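Local coordinates for protein glutamate receptor 1 (Adineta vaga, PDB 4IO7) that probably works as a ligand-gated ion channel opened by amino acids, of which this piece is the clamshell-shaped ligand-binding domain, here holding phenylalanine, at residues N105-L110 / F178-T183; I135-A140 / R154-L159. All blocks are in the same frame, centred on the assembly; numbering follows the deposited sequence.

Interaction 1: N105-L110 / F178-T183. With PHE (phenylalanine), chain F.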
loop_
_atom_site.group_PDB
_atom_site.type_symbol
_atom_site.label_atom_id
_atom_site.label_comp_id
_atom_site.label_asym_id
_atom_site.label_seq_id
_atom_site.Cartn_x
_atom_site.Cartn_y
_atom_site.Cartn_z
ATOM N N ASN B 105 4.078 -5.079 -0.333
ATOM C CA ASN B 105 4.670 -6.350 0.041
ATOM C C ASN B 105 3.980 -7.489 -0.689
ATOM O O ASN B 105 2.849 -7.349 -1.158
ATOM C CB ASN B 105 4.565 -6.582 1.559
ATOM C CG ASN B 105 5.321 -7.823 2.014
ATOM O OD1 ASN B 105 6.468 -8.028 1.639
ATOM N ND2 ASN B 105 4.665 -8.673 2.789
ATOM N N SER B 106 4.676 -8.609 -0.774
ATOM C CA SER B 106 4.106 -9.870 -1.255
ATOM C C SER B 106 5.065 -10.926 -0.752
ATOM O O SER B 106 6.091 -10.575 -0.169
ATOM C CB SER B 106 4.034 -9.885 -2.789
ATOM O OG SER B 106 5.328 -9.757 -3.377
ATOM N N MET B 107 4.735 -12.202 -0.960
ATOM C CA MET B 107 5.606 -13.283 -0.551
ATOM C C MET B 107 6.094 -14.052 -1.750
ATOM O O MET B 107 5.454 -14.038 -2.808
ATOM C CB MET B 107 4.891 -14.208 0.433
ATOM C CG MET B 107 4.707 -13.574 1.805
ATOM S SD MET B 107 4.087 -14.764 3.001
ATOM C CE MET B 107 2.358 -14.749 2.524
ATOM N N ARG B 108 7.233 -14.718 -1.579
ATOM C CA ARG B 108 7.745 -15.672 -2.555
ATOM C C ARG B 108 8.177 -16.978 -1.873
ATOM O O ARG B 108 8.415 -17.032 -0.663
ATOM C CB ARG B 108 8.914 -15.082 -3.336
ATOM C CG ARG B 108 8.490 -13.895 -4.218
ATOM C CD ARG B 108 9.351 -13.731 -5.393
ATOM N NE ARG B 108 9.345 -14.887 -6.276
ATOM C CZ ARG B 108 10.264 -15.065 -7.206
ATOM N NH1 ARG B 108 11.223 -14.159 -7.331
ATOM N NH2 ARG B 108 10.242 -16.133 -7.995
ATOM N N ILE B 109 8.277 -18.027 -2.675
ATOM C CA ILE B 109 8.730 -19.319 -2.205
ATOM C C ILE B 109 10.239 -19.346 -2.305
ATOM O O ILE B 109 10.822 -19.015 -3.343
ATOM C CB ILE B 109 8.170 -20.458 -3.064
ATOM C CG1 ILE B 109 6.648 -20.473 -3.001
ATOM C CG2 ILE B 109 8.731 -21.800 -2.611
ATOM C CD1 ILE B 109 6.027 -21.377 -4.053
ATOM N N LEU B 110 10.849 -19.738 -1.206
ATOM C CA LEU B 110 12.294 -19.897 -1.091
ATOM C C LEU B 110 12.648 -21.381 -1.122
ATOM O O LEU B 110 12.003 -22.196 -0.424
ATOM C CB LEU B 110 12.706 -19.318 0.254
ATOM C CG LEU B 110 14.182 -19.218 0.594
ATOM C CD1 LEU B 110 14.751 -17.975 -0.005
ATOM C CD2 LEU B 110 14.361 -19.195 2.100
ATOM N N PHE B 178 8.436 -19.793 3.017
ATOM C CA PHE B 178 7.823 -18.543 2.529
ATOM C C PHE B 178 8.493 -17.354 3.189
ATOM O O PHE B 178 8.728 -17.365 4.390
ATOM C CB PHE B 178 6.329 -18.450 2.917
ATOM C CG PHE B 178 5.426 -19.472 2.282
ATOM C CD1 PHE B 178 5.845 -20.280 1.243
ATOM C CD2 PHE B 178 4.120 -19.600 2.739
ATOM C CE1 PHE B 178 4.976 -21.202 0.669
ATOM C CE2 PHE B 178 3.236 -20.516 2.165
ATOM C CZ PHE B 178 3.666 -21.323 1.133
ATOM N N MET B 179 8.774 -16.312 2.419
ATOM C CA MET B 179 9.289 -15.073 2.982
ATOM C C MET B 179 8.696 -13.923 2.233
ATOM O O MET B 179 8.383 -14.048 1.044
ATOM C CB MET B 179 10.817 -14.962 2.811
ATOM C CG MET B 179 11.656 -15.581 3.909
ATOM S SD MET B 179 13.432 -15.316 3.636
ATOM C CE MET B 179 13.653 -13.698 4.401
ATOM N N ASP B 180 8.582 -12.786 2.913
ATOM C CA ASP B 180 8.328 -11.501 2.247
ATOM C C ASP B 180 9.354 -11.263 1.152
ATOM O O ASP B 180 10.516 -11.629 1.308
ATOM C CB ASP B 180 8.445 -10.377 3.254
ATOM C CG ASP B 180 7.428 -10.502 4.381
ATOM O OD1 ASP B 180 6.310 -11.007 4.133
ATOM O OD2 ASP B 180 7.757 -10.071 5.506
ATOM N N ILE B 181 8.923 -10.616 0.066
ATOM C CA ILE B 181 9.718 -10.536 -1.153
ATOM C C ILE B 181 10.988 -9.721 -0.952
ATOM O O ILE B 181 12.062 -10.143 -1.387
ATOM C CB ILE B 181 8.881 -9.972 -2.339
ATOM C CG1 ILE B 181 9.672 -10.040 -3.645
ATOM C CG2 ILE B 181 8.412 -8.567 -2.068
ATOM C CD1 ILE B 181 8.816 -9.834 -4.896
ATOM N N GLY B 182 10.887 -8.590 -0.258
ATOM C CA GLY B 182 12.065 -7.755 -0.025
ATOM C C GLY B 182 13.188 -8.494 0.690
ATOM O O GLY B 182 14.360 -8.488 0.241
ATOM N N THR B 183 12.866 -9.123 1.820
ATOM C CA THR B 183 13.904 -9.835 2.572
ATOM C C THR B 183 14.302 -11.134 1.879
ATOM O O THR B 183 15.454 -11.573 1.983
ATOM C CB THR B 183 13.483 -10.111 4.014
ATOM O OG1 THR B 183 12.164 -10.644 4.033
ATOM C CG2 THR B 183 13.478 -8.819 4.835
HETATM N N PHE F . 5.930 -9.627 7.509
HETATM C CA PHE F . 5.678 -10.860 8.297
HETATM C C PHE F . 4.601 -10.603 9.331
HETATM O O PHE F . 4.344 -9.449 9.705
HETATM C CB PHE F . 6.912 -11.319 9.058
HETATM C CG PHE F . 7.982 -11.912 8.196
HETATM C CD1 PHE F . 7.864 -13.217 7.714
HETATM C CD2 PHE F . 9.142 -11.172 7.895
HETATM C CE1 PHE F . 8.885 -13.785 6.919
HETATM C CE2 PHE F . 10.167 -11.714 7.104
HETATM C CZ PHE F . 10.036 -13.013 6.603
HETATM O OXT PHE F . 4.066 -11.593 9.855
HETATM O O HOH W 1 8.874 -6.876 1.074
#
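A chi1 of -173° carries the Asn105 amide away from its backbone N, while chi1 of -61° sets Asp180 CG beside its own N; the amide and the carboxylate then meet where strand 176-180 ends against the middle of strand 97-112, their planes nearly perpendicular. Asn105 ND2 gives a straight hydrogen bond of 3.2 Å to Asp180 OD1; the acceptor lies close to the amide plane, but the donor stands well above the carboxylate plane. The other oxygen, Asp180 OD2, takes the ammonium N of the bound phenylalanine at 2.7 Å. The two bonds tie down both carboxylate oxygens and fix the rotation of the group, and the ligand's positive charge probably helps keep it ionised. Asn105 ND2 also bonds Ser205 OG, while a water joins Asn105 OD1 to Gly182 N.

Behind this polar end, 105-110 and 178-180 run antiparallel in the central sheet of one lobe of the periplasmic-binding-protein fold. Arg108 and Met179 form a hydrogen-bonded pair, with Arg108 N to Met179 O at 2.9 Å and Met179 N to Arg108 O at 3.2 Å. Where helix 181-190 begins, Ile181 N still reaches back to Ser106 O, at 2.8 Å and a more bent 141°.

On the face that carries Ile109 and Phe178, Ile109 CG1 comes obliquely to Phe178 CE1 at 4.1 Å, and Phe202 meets the Phe178 ring edge-to-face. Beyond the strand end, Ile181 spreads its branches over Ser106 and Arg108: CG2 lies 3.6 Å from Ser106 OG, a hydroxyl hydrogen-bonded to Asp201, and CD1 meets Arg108 CD where the two side chains cross obliquely.

Interaction 2: I135-A140 / R154-L159. With PHE (phenylalanine), chain F.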
loop_
_atom_site.group_PDB
_atom_site.type_symbol
_atom_site.label_atom_id
_atom_site.label_comp_id
_atom_site.label_asym_id
_atom_site.label_seq_id
_atom_site.Cartn_x
_atom_site.Cartn_y
_atom_site.Cartn_z
ATOM N N ILE B 135 7.464 -23.082 7.809
ATOM C CA ILE B 135 6.667 -21.877 7.997
ATOM C C ILE B 135 7.041 -21.192 9.313
ATOM O O ILE B 135 7.058 -21.835 10.366
ATOM C CB ILE B 135 5.171 -22.211 8.048
ATOM C CG1 ILE B 135 4.681 -22.755 6.692
ATOM C CG2 ILE B 135 4.375 -20.960 8.462
ATOM C CD1 ILE B 135 4.751 -21.757 5.554
ATOM N N ARG B 136 7.344 -19.900 9.246
ATOM C CA ARG B 136 7.698 -19.173 10.460
ATOM C C ARG B 136 6.436 -18.882 11.233
ATOM O O ARG B 136 5.534 -18.250 10.733
ATOM C CB ARG B 136 8.472 -17.889 10.155
ATOM C CG ARG B 136 9.942 -18.069 10.484
ATOM C CD ARG B 136 10.616 -16.789 10.775
ATOM N NE ARG B 136 10.317 -16.235 12.092
ATOM C CZ ARG B 136 10.723 -15.023 12.453
ATOM N NH1 ARG B 136 11.408 -14.322 11.581
ATOM N NH2 ARG B 136 10.455 -14.509 13.653
ATOM N N ILE B 137 6.342 -19.446 12.422
ATOM C CA ILE B 137 5.137 -19.327 13.227
ATOM C C ILE B 137 4.910 -17.908 13.703
ATOM O O ILE B 137 5.857 -17.142 13.934
ATOM C CB ILE B 137 5.231 -20.200 14.465
ATOM C CG1 ILE B 137 6.369 -19.678 15.360
ATOM C CG2 ILE B 137 5.461 -21.640 14.056
ATOM C CD1 ILE B 137 6.680 -20.569 16.551
ATOM N N GLY B 138 3.641 -17.545 13.835
ATOM C CA GLY B 138 3.260 -16.208 14.243
ATOM C C GLY B 138 3.562 -15.148 13.186
ATOM O O GLY B 138 3.965 -14.051 13.515
ATOM N N THR B 139 3.316 -15.479 11.925
ATOM C CA THR B 139 3.543 -14.576 10.827
ATOM C C THR B 139 2.434 -14.682 9.825
ATOM O O THR B 139 1.670 -15.633 9.811
ATOM C CB THR B 139 4.850 -14.887 10.055
ATOM O OG1 THR B 139 4.769 -16.185 9.445
ATOM C CG2 THR B 139 6.022 -14.854 10.977
ATOM N N ALA B 140 2.386 -13.691 8.952
ATOM C CA ALA B 140 1.438 -13.640 7.854
ATOM C C ALA B 140 1.592 -14.823 6.920
ATOM O O ALA B 140 0.649 -15.260 6.276
ATOM C CB ALA B 140 1.637 -12.346 7.077
ATOM N N ARG B 154 -1.913 -27.031 11.195
ATOM C CA ARG B 154 -0.498 -26.654 11.200
ATOM C C ARG B 154 0.316 -27.921 10.968
ATOM O O ARG B 154 0.915 -28.491 11.892
ATOM C CB ARG B 154 -0.076 -25.951 12.509
ATOM C CG ARG B 154 -0.840 -24.660 12.798
ATOM C CD ARG B 154 -0.357 -23.972 14.089
ATOM N NE ARG B 154 -1.118 -22.760 14.358
ATOM C CZ ARG B 154 -2.389 -22.747 14.743
ATOM N NH1 ARG B 154 -3.063 -23.898 14.867
ATOM N NH2 ARG B 154 -3.001 -21.581 14.953
ATOM N N ASN B 155 0.310 -28.369 9.718
ATOM C CA ASN B 155 0.989 -29.601 9.344
ATOM C C ASN B 155 2.337 -29.331 8.702
ATOM O O ASN B 155 2.991 -30.247 8.185
ATOM C CB ASN B 155 0.093 -30.478 8.443
ATOM C CG ASN B 155 -0.292 -29.792 7.136
ATOM O OD1 ASN B 155 0.076 -28.638 6.893
ATOM N ND2 ASN B 155 -1.037 -30.509 6.284
ATOM N N PHE B 156 2.758 -28.069 8.774
ATOM C CA PHE B 156 4.033 -27.624 8.237
ATOM C C PHE B 156 5.163 -27.927 9.223
ATOM O O PHE B 156 4.934 -28.423 10.313
ATOM C CB PHE B 156 3.968 -26.119 7.931
ATOM C CG PHE B 156 3.482 -25.273 9.085
ATOM C CD1 PHE B 156 4.295 -25.052 10.200
ATOM C CD2 PHE B 156 2.229 -24.708 9.064
ATOM C CE1 PHE B 156 3.854 -24.280 11.253
ATOM C CE2 PHE B 156 1.775 -23.932 10.121
ATOM C CZ PHE B 156 2.595 -23.704 11.215
ATOM N N TYR B 157 6.392 -27.635 8.832
ATOM C CA TYR B 157 7.512 -27.699 9.754
ATOM C C TYR B 157 7.728 -26.317 10.383
ATOM O O TYR B 157 8.047 -25.360 9.671
ATOM C CB TYR B 157 8.770 -28.153 9.012
ATOM C CG TYR B 157 9.959 -28.369 9.913
ATOM C CD1 TYR B 157 10.799 -27.323 10.245
ATOM C CD2 TYR B 157 10.253 -29.633 10.425
ATOM C CE1 TYR B 157 11.892 -27.513 11.079
ATOM C CE2 TYR B 157 11.347 -29.833 11.256
ATOM C CZ TYR B 157 12.164 -28.765 11.578
ATOM O OH TYR B 157 13.256 -28.930 12.402
ATOM N N PRO B 158 7.544 -26.195 11.714
ATOM C CA PRO B 158 7.568 -24.850 12.327
ATOM C C PRO B 158 8.966 -24.220 12.444
ATOM O O PRO B 158 9.950 -24.923 12.718
ATOM C CB PRO B 158 6.981 -25.093 13.723
ATOM C CG PRO B 158 7.289 -26.525 14.017
ATOM C CD PRO B 158 7.199 -27.240 12.695
ATOM N N LEU B 159 9.048 -22.903 12.263
ATOM C CA LEU B 159 10.332 -22.213 12.366
ATOM C C LEU B 159 10.227 -21.011 13.295
ATOM O O LEU B 159 9.251 -20.284 13.233
ATOM C CB LEU B 159 10.765 -21.725 10.990
ATOM C CG LEU B 159 10.848 -22.736 9.853
ATOM C CD1 LEU B 159 10.996 -21.959 8.544
ATOM C CD2 LEU B 159 12.022 -23.708 10.095
HETATM N N PHE F . 5.930 -9.627 7.509
HETATM C CA PHE F . 5.678 -10.860 8.297
HETATM C C PHE F . 4.601 -10.603 9.331
HETATM O O PHE F . 4.344 -9.449 9.705
HETATM C CB PHE F . 6.912 -11.319 9.058
HETATM C CG PHE F . 7.982 -11.912 8.196
HETATM C CD1 PHE F . 7.864 -13.217 7.714
HETATM C CD2 PHE F . 9.142 -11.172 7.895
HETATM C CE1 PHE F . 8.885 -13.785 6.919
HETATM C CE2 PHE F . 10.167 -11.714 7.104
HETATM C CZ PHE F . 10.036 -13.013 6.603
HETATM O OXT PHE F . 4.066 -11.593 9.855
#
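Ile135 lies over one face of the Phe156 ring: its CB stands 3.8 Å from the ring centroid and 18° off the normal, a CH-pi contact displaced toward the CG side of the ring. The two side chains cross at about a right angle, and Ile135 CG1 continues the contact over Phe156 CB and CG. Chi1 of 52° places Phe156 CG between its backbone N and carbonyl carbon, and chi2 of 72° turns a ring face to Ile135. Just past the strand end, Ile137 CG2 reaches Pro158 CB at 3.8 Å, and Arg136 CG packs against Leu159 CB on the neighbouring strand, the two side chains crossing at about a right angle.

Three backbone hydrogen bonds set these side chains in register. Ile135 N donates to Tyr157 O at 3.0 Å, Leu159 N to Ile135 O at 2.9 Å, and Ile137 N to Leu159 O at 3.1 Å. The last lies in the carbonyl plane, whereas Leu159 N approaches from above the plane of its acceptor. This is the parallel pairing of a beta-alpha-beta unit, strand 133-136, helix 140-149 and strand 157-159, in the sheet of one lobe of the binding-protein fold.

Farther out, the chain leaves the first strand and turns into the helix. Thr139 OG1, at the N-cap position, donates to Arg136 O at 2.6 Å and makes a weak bond to Glu142 N, tying the turn to both strand and helix. The turn, probably steadied by these bonds, brings Ala140 N, in the first turn of that helix, to carboxylate oxygen OXT of phenylalanine at 2.8 Å. The crossover helix also flanks the packed pair: Tyr145 meets the Phe156 ring edge-to-face, and Glu142 forms a salt bridge with Arg154 NE.

In the fold
Interactions 1 and 2, with centres 14 Å apart, share one sheet because strands 133-136 and 176-180 are neighbours in it. They touch directly where Phe178 CD2 packs on Ile135 CD1 at 3.6 Å; Met107 CE also comes within 4.2 Å of Ala140 O. Asp180, at the end of strand 176-180, takes the ammonium of phenylalanine, and Ala140 N, at the start of helix 140-149, binds the carboxylate. Arg92, Asp85 and Thr87 complete the polar shell of the amino acid. Both contacts bind the same phenylalanine and so line one pocket; Arg136 and Asp180, both seen to bind L-glutamate in this protein, lie about 8 Å apart at their nearest side-chain atoms.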